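Local coordinates for YkuI protein (Bacillus subtilis, PDB 2BAS), which binds the second messenger cyclic di-GMP through its EAL domain and is probably a phosphodiesterase that cleaves it, at residues Y300-V303 with H304-T308; P361-A364 with E365-W368; F374-N377 with I378-R382. All blocks are in the same frame, centred on the assembly; numbering follows the deposited sequence.

Interaction 1: residues Y300-V303 with H304-T308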
ATOM      1  N   TYR A 300     -12.010  26.186  -8.110  1.00 64.09           N
ATOM      2  CA  TYR A 300     -11.223  26.654  -9.240  1.00 64.41           C
ATOM      3  C   TYR A 300     -11.658  28.043  -9.692  1.00 64.20           C
ATOM      4  O   TYR A 300     -10.818  28.875 -10.037  1.00 64.96           O
ATOM      5  CB  TYR A 300     -11.294  25.666 -10.421  1.00 64.94           C
ATOM      6  CG  TYR A 300     -10.675  26.196 -11.699  1.00 64.16           C
ATOM      7  CD1 TYR A 300      -9.293  26.336 -11.820  1.00 65.29           C
ATOM      8  CD2 TYR A 300     -11.468  26.566 -12.785  1.00 61.61           C
ATOM      9  CE1 TYR A 300      -8.712  26.834 -12.997  1.00 62.71           C
ATOM     10  CE2 TYR A 300     -10.898  27.058 -13.959  1.00 59.30           C
ATOM     11  CZ  TYR A 300      -9.518  27.195 -14.051  1.00 62.25           C
ATOM     12  OH  TYR A 300      -8.931  27.681 -15.198  1.00 68.05           O
ATOM     13  N   LYS A 301     -12.965  28.289  -9.699  1.00 63.34           N
ATOM     14  CA  LYS A 301     -13.490  29.581 -10.150  1.00 63.91           C
ATOM     15  C   LYS A 301     -13.061  30.696  -9.201  1.00 64.15           C
ATOM     16  O   LYS A 301     -12.659  31.775  -9.654  1.00 63.91           O
ATOM     17  CB  LYS A 301     -15.014  29.564 -10.316  1.00 62.12           C
ATOM     18  CG  LYS A 301     -15.530  28.457 -11.212  1.00 64.30           C
ATOM     19  CD  LYS A 301     -16.841  28.839 -11.908  1.00 69.35           C
ATOM     20  CE  LYS A 301     -17.715  27.610 -12.196  1.00 71.03           C
ATOM     21  NZ  LYS A 301     -16.947  26.417 -12.671  1.00 73.75           N
ATOM     22  N   ARG A 302     -13.124  30.416  -7.897  1.00 63.13           N
ATOM     23  CA  ARG A 302     -12.727  31.388  -6.883  1.00 64.11           C
ATOM     24  C   ARG A 302     -11.260  31.786  -7.063  1.00 64.76           C
ATOM     25  O   ARG A 302     -10.931  32.977  -7.117  1.00 66.72           O
ATOM     26  CB  ARG A 302     -13.000  30.862  -5.467  1.00 63.36           C
ATOM     27  CG  ARG A 302     -12.591  31.798  -4.346  1.00 64.26           C
ATOM     28  CD  ARG A 302     -13.638  32.857  -4.100  1.00 72.63           C
ATOM     29  NE  ARG A 302     -13.146  33.957  -3.268  1.00 79.18           N
ATOM     30  CZ  ARG A 302     -12.550  35.056  -3.740  1.00 80.80           C
ATOM     31  NH1 ARG A 302     -12.347  35.212  -5.050  1.00 80.67           N
ATOM     32  NH2 ARG A 302     -12.147  36.000  -2.898  1.00 75.38           N
ATOM     33  N   VAL A 303     -10.393  30.789  -7.196  1.00 64.81           N
ATOM     34  CA  VAL A 303      -8.962  31.020  -7.373  1.00 64.12           C
ATOM     35  C   VAL A 303      -8.638  31.723  -8.699  1.00 64.44           C
ATOM     36  O   VAL A 303      -7.797  32.618  -8.729  1.00 66.41           O
ATOM     37  CB  VAL A 303      -8.165  29.709  -7.183  1.00 65.55           C
ATOM     38  CG1 VAL A 303      -6.693  29.853  -7.618  1.00 60.55           C
ATOM     39  CG2 VAL A 303      -8.273  29.241  -5.710  1.00 64.51           C
ATOM     40  N   HIS A 304      -9.314  31.342  -9.780  1.00 63.45           N
ATOM     41  CA  HIS A 304      -9.112  31.974 -11.080  1.00 61.75           C
ATOM     42  C   HIS A 304      -9.431  33.487 -11.024  1.00 62.42           C
ATOM     43  O   HIS A 304      -8.672  34.307 -11.561  1.00 61.90           O
ATOM     44  CB  HIS A 304      -9.949  31.256 -12.145  1.00 62.72           C
ATOM     45  CG  HIS A 304      -9.667  31.693 -13.547  1.00 61.95           C
ATOM     46  ND1 HIS A 304      -8.518  31.334 -14.224  1.00 62.68           N
ATOM     47  CD2 HIS A 304     -10.386  32.454 -14.405  1.00 64.18           C
ATOM     48  CE1 HIS A 304      -8.541  31.861 -15.436  1.00 60.98           C
ATOM     49  NE2 HIS A 304      -9.666  32.540 -15.575  1.00 60.47           N
ATOM     50  N   GLN A 305     -10.537  33.858 -10.375  1.00 61.48           N
ATOM     51  CA  GLN A 305     -10.860  35.275 -10.170  1.00 61.89           C
ATOM     52  C   GLN A 305      -9.752  35.977  -9.402  1.00 61.70           C
ATOM     53  O   GLN A 305      -9.250  37.003  -9.841  1.00 62.54           O
ATOM     54  CB  GLN A 305     -12.134  35.443  -9.373  1.00 62.49           C
ATOM     55  CG  GLN A 305     -13.392  35.162 -10.116  1.00 67.30           C
ATOM     56  CD  GLN A 305     -14.609  35.472  -9.271  1.00 70.59           C
ATOM     57  OE1 GLN A 305     -15.424  36.326  -9.631  1.00 68.99           O
ATOM     58  NE2 GLN A 305     -14.729  34.794  -8.124  1.00 71.74           N
ATOM     59  N   ALA A 306      -9.368  35.403  -8.264  1.00 61.57           N
ATOM     60  CA  ALA A 306      -8.338  35.977  -7.400  1.00 61.76           C
ATOM     61  C   ALA A 306      -6.992  36.211  -8.111  1.00 62.54           C
ATOM     62  O   ALA A 306      -6.501  37.343  -8.141  1.00 63.14           O
ATOM     63  CB  ALA A 306      -8.168  35.137  -6.158  1.00 61.89           C
ATOM     64  N   VAL A 307      -6.411  35.157  -8.686  1.00 61.80           N
ATOM     65  CA  VAL A 307      -5.166  35.280  -9.452  1.00 62.24           C
ATOM     66  C   VAL A 307      -5.278  36.352 -10.557  1.00 63.47           C
ATOM     67  O   VAL A 307      -4.674  37.414 -10.452  1.00 61.95           O
ATOM     68  CB  VAL A 307      -4.738  33.929 -10.073  1.00 62.67           C
ATOM     69  CG1 VAL A 307      -3.450  34.097 -10.847  1.00 60.21           C
ATOM     70  CG2 VAL A 307      -4.565  32.846  -8.983  1.00 63.00           C
ATOM     71  N   THR A 308      -6.073  36.078 -11.592  1.00 64.57           N
ATOM     72  CA  THR A 308      -6.219  36.991 -12.732  1.00 66.93           C
ATOM     73  C   THR A 308      -6.506  38.439 -12.313  1.00 65.93           C
ATOM     74  O   THR A 308      -5.987  39.375 -12.912  1.00 64.55           O
ATOM     75  CB  THR A 308      -7.304  36.513 -13.723  1.00 68.31           C
ATOM     76  OG1 THR A 308      -8.555  36.400 -13.035  1.00 74.01           O
ATOM     77  CG2 THR A 308      -6.931  35.151 -14.333  1.00 67.79           C
TER
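Val303 and Val307 meet one turn apart on the long alpha-helix 271-311, close to the end that enters the C-terminal domain. The i to i+4 ladder of backbone bonds runs through all these residues; Val307 N donates to Val303 O at 2.9 Å, one rung of the ladder. On the buried side, CG1 of Val303 reaches CG2 of Val307 at 3.9 Å, two apolar branches crossing at a slant. Tyr407 of strand 401-409 packs on both valines, and Ile417 and Leu415 of strand 413-419 take one each, which makes this ridge the helix's seam with the antiparallel sheet. His304 lies beside Tyr300, both side chains extending in one direction. Its CG stands anti to the backbone N (chi1 -172°), as does that of Tyr300, and this shared setting sends both rings off the helix the same way. Their centroids are 5.6 Å apart with the planes inclined by 31°, an oblique pairing. The hydroxyl OH of Tyr300 comes within 3.8 Å of ND1 of His304, but the hydrogen bond of ND1 goes to the OH of Tyr407. Farther round the helix, the bent chain of Arg302 crosses Gln305 at about a right angle. There NH1 of Arg302 is 3.9 Å from NE2 of Gln305, the guanidinium and amide planes lying 79° apart. The charge of Arg302 is met elsewhere, by Glu328 of helix 318-328, through NH2. The methyl CG2 of Thr308 sits 3.8 Å above one face of the His304 ring, displaced from the ring centre. His304 O takes two donors, Thr308 N and Thr308 OG1 (2.6 Å from OG1), which approach from opposite faces of the carbonyl plane.

Interaction 2: residues P361-A364 with E365-W368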
ATOM      1  N   PRO A 361      10.947  32.690   3.685  1.00 62.38           N
ATOM      2  CA  PRO A 361      11.815  32.755   2.503  1.00 62.97           C
ATOM      3  C   PRO A 361      12.684  31.515   2.285  1.00 64.07           C
ATOM      4  O   PRO A 361      12.988  31.180   1.142  1.00 64.87           O
ATOM      5  CB  PRO A 361      12.718  33.963   2.795  1.00 61.71           C
ATOM      6  CG  PRO A 361      12.675  34.121   4.287  1.00 61.38           C
ATOM      7  CD  PRO A 361      11.262  33.770   4.643  1.00 62.07           C
ATOM      8  N   GLU A 362      13.077  30.849   3.371  1.00 64.55           N
ATOM      9  CA  GLU A 362      13.966  29.681   3.305  1.00 64.81           C
ATOM     10  C   GLU A 362      13.461  28.543   2.397  1.00 64.77           C
ATOM     11  O   GLU A 362      14.249  27.749   1.896  1.00 65.73           O
ATOM     12  CB  GLU A 362      14.296  29.153   4.715  1.00 63.92           C
ATOM     13  CG  GLU A 362      13.116  28.537   5.507  1.00 69.75           C
ATOM     14  CD  GLU A 362      12.291  29.553   6.323  1.00 73.59           C
ATOM     15  OE1 GLU A 362      12.287  30.762   5.993  1.00 73.80           O
ATOM     16  OE2 GLU A 362      11.639  29.127   7.304  1.00 69.93           O
ATOM     17  N   TYR A 363      12.155  28.486   2.173  1.00 64.30           N
ATOM     18  CA  TYR A 363      11.571  27.444   1.335  1.00 64.64           C
ATOM     19  C   TYR A 363      11.848  27.603  -0.151  1.00 64.84           C
ATOM     20  O   TYR A 363      11.519  26.710  -0.938  1.00 65.20           O
ATOM     21  CB  TYR A 363      10.067  27.348   1.566  1.00 64.11           C
ATOM     22  CG  TYR A 363       9.716  26.676   2.862  1.00 67.20           C
ATOM     23  CD1 TYR A 363       9.594  27.415   4.032  1.00 70.04           C
ATOM     24  CD2 TYR A 363       9.521  25.297   2.926  1.00 70.02           C
ATOM     25  CE1 TYR A 363       9.277  26.809   5.228  1.00 70.87           C
ATOM     26  CE2 TYR A 363       9.210  24.678   4.128  1.00 70.71           C
ATOM     27  CZ  TYR A 363       9.088  25.448   5.271  1.00 68.15           C
ATOM     28  OH  TYR A 363       8.770  24.873   6.470  1.00 69.63           O
ATOM     29  N   ALA A 364      12.427  28.734  -0.539  1.00 64.68           N
ATOM     30  CA  ALA A 364      12.767  28.958  -1.938  1.00 66.16           C
ATOM     31  C   ALA A 364      13.949  28.089  -2.350  1.00 66.46           C
ATOM     32  O   ALA A 364      14.924  27.952  -1.605  1.00 69.17           O
ATOM     33  CB  ALA A 364      13.060  30.430  -2.197  1.00 65.51           C
ATOM     34  N   GLU A 365      13.861  27.510  -3.542  1.00 66.25           N
ATOM     35  CA  GLU A 365      14.929  26.661  -4.092  1.00 66.74           C
ATOM     36  C   GLU A 365      14.852  25.185  -3.660  1.00 64.92           C
ATOM     37  O   GLU A 365      15.602  24.355  -4.172  1.00 65.42           O
ATOM     38  CB  GLU A 365      16.314  27.248  -3.800  1.00 67.42           C
ATOM     39  CG  GLU A 365      16.659  28.515  -4.600  1.00 70.25           C
ATOM     40  CD  GLU A 365      17.907  29.210  -4.080  1.00 71.25           C
ATOM     41  OE1 GLU A 365      18.162  29.142  -2.857  1.00 80.60           O
ATOM     42  OE2 GLU A 365      18.630  29.837  -4.884  1.00 79.29           O
ATOM     43  N   LYS A 366      13.950  24.865  -2.732  1.00 61.84           N
ATOM     44  CA  LYS A 366      13.665  23.474  -2.378  1.00 58.80           C
ATOM     45  C   LYS A 366      13.008  22.796  -3.578  1.00 57.88           C
ATOM     46  O   LYS A 366      12.347  23.461  -4.376  1.00 56.42           O
ATOM     47  CB  LYS A 366      12.721  23.388  -1.174  1.00 58.66           C
ATOM     48  CG  LYS A 366      13.352  23.554   0.201  1.00 53.14           C
ATOM     49  CD  LYS A 366      12.217  23.538   1.237  1.00 61.35           C
ATOM     50  CE  LYS A 366      12.671  23.937   2.643  1.00 62.39           C
ATOM     51  NZ  LYS A 366      13.445  22.864   3.316  1.00 62.36           N
ATOM     52  N   ASN A 367      13.186  21.476  -3.694  1.00 56.26           N
ATOM     53  CA  ASN A 367      12.631  20.716  -4.811  1.00 54.80           C
ATOM     54  C   ASN A 367      11.615  19.673  -4.384  1.00 53.68           C
ATOM     55  O   ASN A 367      11.886  18.892  -3.499  1.00 58.50           O
ATOM     56  CB  ASN A 367      13.737  20.056  -5.617  1.00 52.85           C
ATOM     57  CG  ASN A 367      13.214  19.429  -6.889  1.00 55.11           C
ATOM     58  OD1 ASN A 367      12.643  18.330  -6.888  1.00 58.76           O
ATOM     59  ND2 ASN A 367      13.386  20.137  -7.983  1.00 54.53           N
ATOM     60  N   TRP A 368      10.462  19.627  -5.030  1.00 53.42           N
ATOM     61  CA  TRP A 368       9.396  18.725  -4.574  1.00 56.72           C
ATOM     62  C   TRP A 368       9.093  17.554  -5.488  1.00 57.29           C
ATOM     63  O   TRP A 368       8.093  16.855  -5.292  1.00 60.63           O
ATOM     64  CB  TRP A 368       8.104  19.501  -4.310  1.00 54.34           C
ATOM     65  CG  TRP A 368       8.320  20.539  -3.282  1.00 57.45           C
ATOM     66  CD1 TRP A 368       8.316  21.884  -3.466  1.00 55.89           C
ATOM     67  CD2 TRP A 368       8.639  20.317  -1.897  1.00 59.18           C
ATOM     68  NE1 TRP A 368       8.585  22.517  -2.276  1.00 61.33           N
ATOM     69  CE2 TRP A 368       8.777  21.576  -1.298  1.00 59.87           C
ATOM     70  CE3 TRP A 368       8.778  19.169  -1.101  1.00 61.12           C
ATOM     71  CZ2 TRP A 368       9.069  21.729   0.065  1.00 64.23           C
ATOM     72  CZ3 TRP A 368       9.068  19.318   0.244  1.00 60.15           C
ATOM     73  CH2 TRP A 368       9.227  20.592   0.814  1.00 59.45           C
TER
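Tyr363 and Lys366 are the first and last residues of a type II beta turn, in the surface loop between strand 356-360 and helix 374-384. Van der Waals contact comes first. CE of Lys366 lies 3.4 Å from CD2 of the Tyr363 ring, approaching obliquely. The preceding methylene, CD of Lys366, is 3.6 Å from the same CD2. CB of Lys366 packs on the carbonyl O of Tyr363 at 3.5 Å, and the chain stays extended from there to CE. Backbone bonding is local: Ala364 N donates to Pro361 O at 3.0 Å, closing the short 3-10 segment 361-363, and no hydrogen bond joins 361-364 to 365-368. The third turn position is held by Glu365, whose positive phi of 86° is the backbone setting a type II turn demands there. Backbone bonds from Glu365 and Lys366 to Gln345 tie the turn to a neighbouring loop.

Polar ends look elsewhere. The OH of Tyr363 is hydrogen-bonded to Glu397. A turn about the CD-CE bond of the lysine (chi4 -75°) swings NZ aside, and NZ forms salt bridges with Glu49 and Glu50 of the second subunit. With an alanine here, those two carboxylates would probably lose their shared positive partner, and the ring of Tyr363 would lose the methylenes beside it. The chemistry is thus divided along one side chain: its outer methylenes cross the tyrosine of its own turn at a slant, while its ammonium group pairs with acids across the subunit interface.

Interaction 3: residues F374-N377 with I378-R382; sequences FLEN and IMRMR
Ile378 packs against Phe374 and Leu375 at the start of helix 374-384, and its side chain can be followed outward. CB lies 3.7 Å from the carbonyl O of Leu375. CG1, set anti to the carbonyl carbon (chi1 -71°), turns back along the helix to within 3.5 Å of Phe374 O. The terminal CD1 then arrives obliquely at the Phe374 ring, 3.3 Å from CE2, with CD2 of Leu375 farther off at 4.4 Å. Tyr414 of strand 413-419 and Lys286 of the second subunit also pack on Ile378, which places it where helix, sheet and dimer partner come together.

Another flank of the helix is polar. Asn377 and Arg380 run side by side, with OD1 of Asn377 3.4 Å from NH1 of Arg380 and the amide and guanidinium planes 75° apart. OE2 of Glu376 approaches the guanidinium edge, but its 4.0 Å to Arg380 NH1 exceeds a salt bridge. Arg380 also makes a cation-pi contact with Phe388, where the next strand begins. Met381 (selenomethionine) faces the sheet, touching Ser406, Pro408 and Phe388, while its N closes a backbone bond to Asn377 O. An amphipathic alpha-helix laid on one antiparallel sheet and leading through a short link into its edge strand 388-394 is the result, consistent with a PAS-like fold.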
ATOM      1  N   PHE A 374       3.626  14.334  -8.025  1.00 56.29           N
ATOM      2  CA  PHE A 374       3.997  15.709  -8.318  1.00 57.71           C
ATOM      3  C   PHE A 374       4.208  16.005  -9.822  1.00 58.15           C
ATOM      4  O   PHE A 374       3.641  16.966 -10.351  1.00 59.50           O
ATOM      5  CB  PHE A 374       5.197  16.162  -7.471  1.00 58.45           C
ATOM      6  CG  PHE A 374       5.510  17.623  -7.619  1.00 58.17           C
ATOM      7  CD1 PHE A 374       5.023  18.545  -6.710  1.00 59.05           C
ATOM      8  CD2 PHE A 374       6.283  18.077  -8.685  1.00 65.77           C
ATOM      9  CE1 PHE A 374       5.295  19.904  -6.850  1.00 56.40           C
ATOM     10  CE2 PHE A 374       6.565  19.432  -8.833  1.00 64.03           C
ATOM     11  CZ  PHE A 374       6.064  20.344  -7.911  1.00 62.09           C
ATOM     12  N   LEU A 375       5.013  15.189 -10.491  1.00 56.42           N
ATOM     13  CA  LEU A 375       5.296  15.383 -11.912  1.00 56.48           C
ATOM     14  C   LEU A 375       4.088  14.983 -12.769  1.00 57.17           C
ATOM     15  O   LEU A 375       3.872  15.525 -13.861  1.00 56.08           O
ATOM     16  CB  LEU A 375       6.564  14.599 -12.327  1.00 54.16           C
ATOM     17  CG  LEU A 375       7.920  15.068 -11.761  1.00 50.69           C
ATOM     18  CD1 LEU A 375       9.074  14.171 -12.173  1.00 45.03           C
ATOM     19  CD2 LEU A 375       8.248  16.515 -12.151  1.00 45.93           C
ATOM     20  N   GLU A 376       3.331  14.017 -12.256  1.00 57.89           N
ATOM     21  CA  GLU A 376       2.117  13.504 -12.881  1.00 61.28           C
ATOM     22  C   GLU A 376       1.100  14.660 -12.923  1.00 59.90           C
ATOM     23  O   GLU A 376       0.485  14.917 -13.954  1.00 58.51           O
ATOM     24  CB  GLU A 376       1.580  12.313 -12.055  1.00 59.88           C
ATOM     25  CG  GLU A 376       0.735  11.269 -12.806  1.00 65.15           C
ATOM     26  CD  GLU A 376      -0.130  10.353 -11.864  1.00 70.02           C
ATOM     27  OE1 GLU A 376       0.214   9.145 -11.694  1.00 69.48           O
ATOM     28  OE2 GLU A 376      -1.160  10.840 -11.301  1.00 74.29           O
ATOM     29  N   ASN A 377       0.958  15.359 -11.796  1.00 59.50           N
ATOM     30  CA  ASN A 377       0.064  16.503 -11.683  1.00 62.02           C
ATOM     31  C   ASN A 377       0.394  17.651 -12.637  1.00 62.82           C
ATOM     32  O   ASN A 377      -0.502  18.201 -13.284  1.00 64.14           O
ATOM     33  CB  ASN A 377      -0.011  17.000 -10.236  1.00 61.85           C
ATOM     34  CG  ASN A 377      -0.856  16.094  -9.366  1.00 63.26           C
ATOM     35  OD1 ASN A 377      -1.724  15.390  -9.871  1.00 65.50           O
ATOM     36  ND2 ASN A 377      -0.607  16.102  -8.059  1.00 60.71           N
ATOM     37  N   ILE A 378       1.674  18.008 -12.713  1.00 62.47           N
ATOM     38  CA  ILE A 378       2.144  18.998 -13.675  1.00 61.91           C
ATOM     39  C   ILE A 378       1.712  18.601 -15.084  1.00 62.91           C
ATOM     40  O   ILE A 378       1.068  19.390 -15.777  1.00 63.37           O
ATOM     41  CB  ILE A 378       3.668  19.187 -13.585  1.00 61.47           C
ATOM     42  CG1 ILE A 378       3.995  19.921 -12.281  1.00 57.84           C
ATOM     43  CG2 ILE A 378       4.170  19.966 -14.781  1.00 57.75           C
ATOM     44  CD1 ILE A 378       5.410  19.828 -11.877  1.00 64.16           C
HETATM   45  N   MSE A 379       2.053  17.378 -15.489  1.00 63.61           N
HETATM   46  CA  MSE A 379       1.550  16.777 -16.728  1.00 65.36           C
HETATM   47  C   MSE A 379       0.065  17.008 -16.948  1.00 64.75           C
HETATM   48  O   MSE A 379      -0.336  17.456 -18.019  1.00 63.86           O
HETATM   49  CB  MSE A 379       1.774  15.272 -16.705  1.00 66.26           C
HETATM   50  CG  MSE A 379       2.859  14.782 -17.614  1.00 76.79           C
HETATM   51 SE   MSE A 379       2.229  14.590 -19.438  1.00 96.91          SE
HETATM   52  CE  MSE A 379       0.737  13.327 -19.116  1.00 91.86           C
ATOM     53  N   ARG A 380      -0.746  16.677 -15.939  1.00 64.57           N
ATOM     54  CA  ARG A 380      -2.198  16.802 -16.040  1.00 65.30           C
ATOM     55  C   ARG A 380      -2.645  18.267 -16.200  1.00 64.57           C
ATOM     56  O   ARG A 380      -3.449  18.575 -17.081  1.00 63.78           O
ATOM     57  CB  ARG A 380      -2.919  16.095 -14.873  1.00 65.53           C
ATOM     58  CG  ARG A 380      -4.449  16.214 -14.942  1.00 73.09           C
ATOM     59  CD  ARG A 380      -5.206  15.019 -14.351  1.00 85.57           C
ATOM     60  NE  ARG A 380      -5.445  15.131 -12.910  1.00 90.16           N
ATOM     61  CZ  ARG A 380      -4.664  14.595 -11.975  1.00 92.78           C
ATOM     62  NH1 ARG A 380      -3.577  13.902 -12.318  1.00 94.18           N
ATOM     63  NH2 ARG A 380      -4.974  14.749 -10.693  1.00 87.98           N
HETATM   64  N   MSE A 381      -2.104  19.157 -15.372  1.00 63.11           N
HETATM   65  CA  MSE A 381      -2.420  20.578 -15.462  1.00 65.21           C
HETATM   66  C   MSE A 381      -2.087  21.187 -16.815  1.00 64.12           C
HETATM   67  O   MSE A 381      -2.885  21.929 -17.373  1.00 63.52           O
HETATM   68  CB  MSE A 381      -1.725  21.360 -14.357  1.00 63.34           C
HETATM   69  CG  MSE A 381      -2.337  21.097 -13.009  1.00 62.98           C
HETATM   70 SE   MSE A 381      -1.684  22.285 -11.642  1.00 74.44          SE
HETATM   71  CE  MSE A 381       0.015  21.364 -11.143  1.00 57.36           C
ATOM     72  N   ARG A 382      -0.912  20.838 -17.333  1.00 65.96           N
ATOM     73  CA  ARG A 382      -0.371  21.372 -18.577  1.00 66.70           C
ATOM     74  C   ARG A 382      -1.130  20.871 -19.806  1.00 67.89           C
ATOM     75  O   ARG A 382      -1.015  21.446 -20.886  1.00 68.89           O
ATOM     76  CB  ARG A 382       1.114  21.007 -18.667  1.00 66.80           C
ATOM     77  CG  ARG A 382       1.948  21.858 -19.607  1.00 70.21           C
ATOM     78  CD  ARG A 382       2.183  21.177 -20.943  1.00 75.81           C
ATOM     79  NE  ARG A 382       3.047  19.998 -20.833  1.00 79.64           N
ATOM     80  CZ  ARG A 382       3.328  19.175 -21.844  1.00 82.19           C
ATOM     81  NH1 ARG A 382       2.812  19.390 -23.050  1.00 80.83           N
ATOM     82  NH2 ARG A 382       4.123  18.129 -21.653  1.00 83.62           N
TER

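The three contacts come in series along the chain, all within the C-terminal signalling domain. Interaction 1 lies near the end of helix 271-311, interaction 2 in the loop after strand 356-360, and interaction 3 on helix 374-384. Centres of interactions 1 and 2 are 24 Å apart; interaction 3 is 19 Å from each. Interactions 2 and 3 touch, through Trp368 O and CG of Phe374 at 3.6 Å, whereas nearest atoms of 1 and 3 stay about 8 Å apart. Interactions 1 and 3 pack on strands 401-409 and 413-419 of the six-stranded sheet. Interactions 2 and 3 meet the second subunit, so this domain contributes to the dimer.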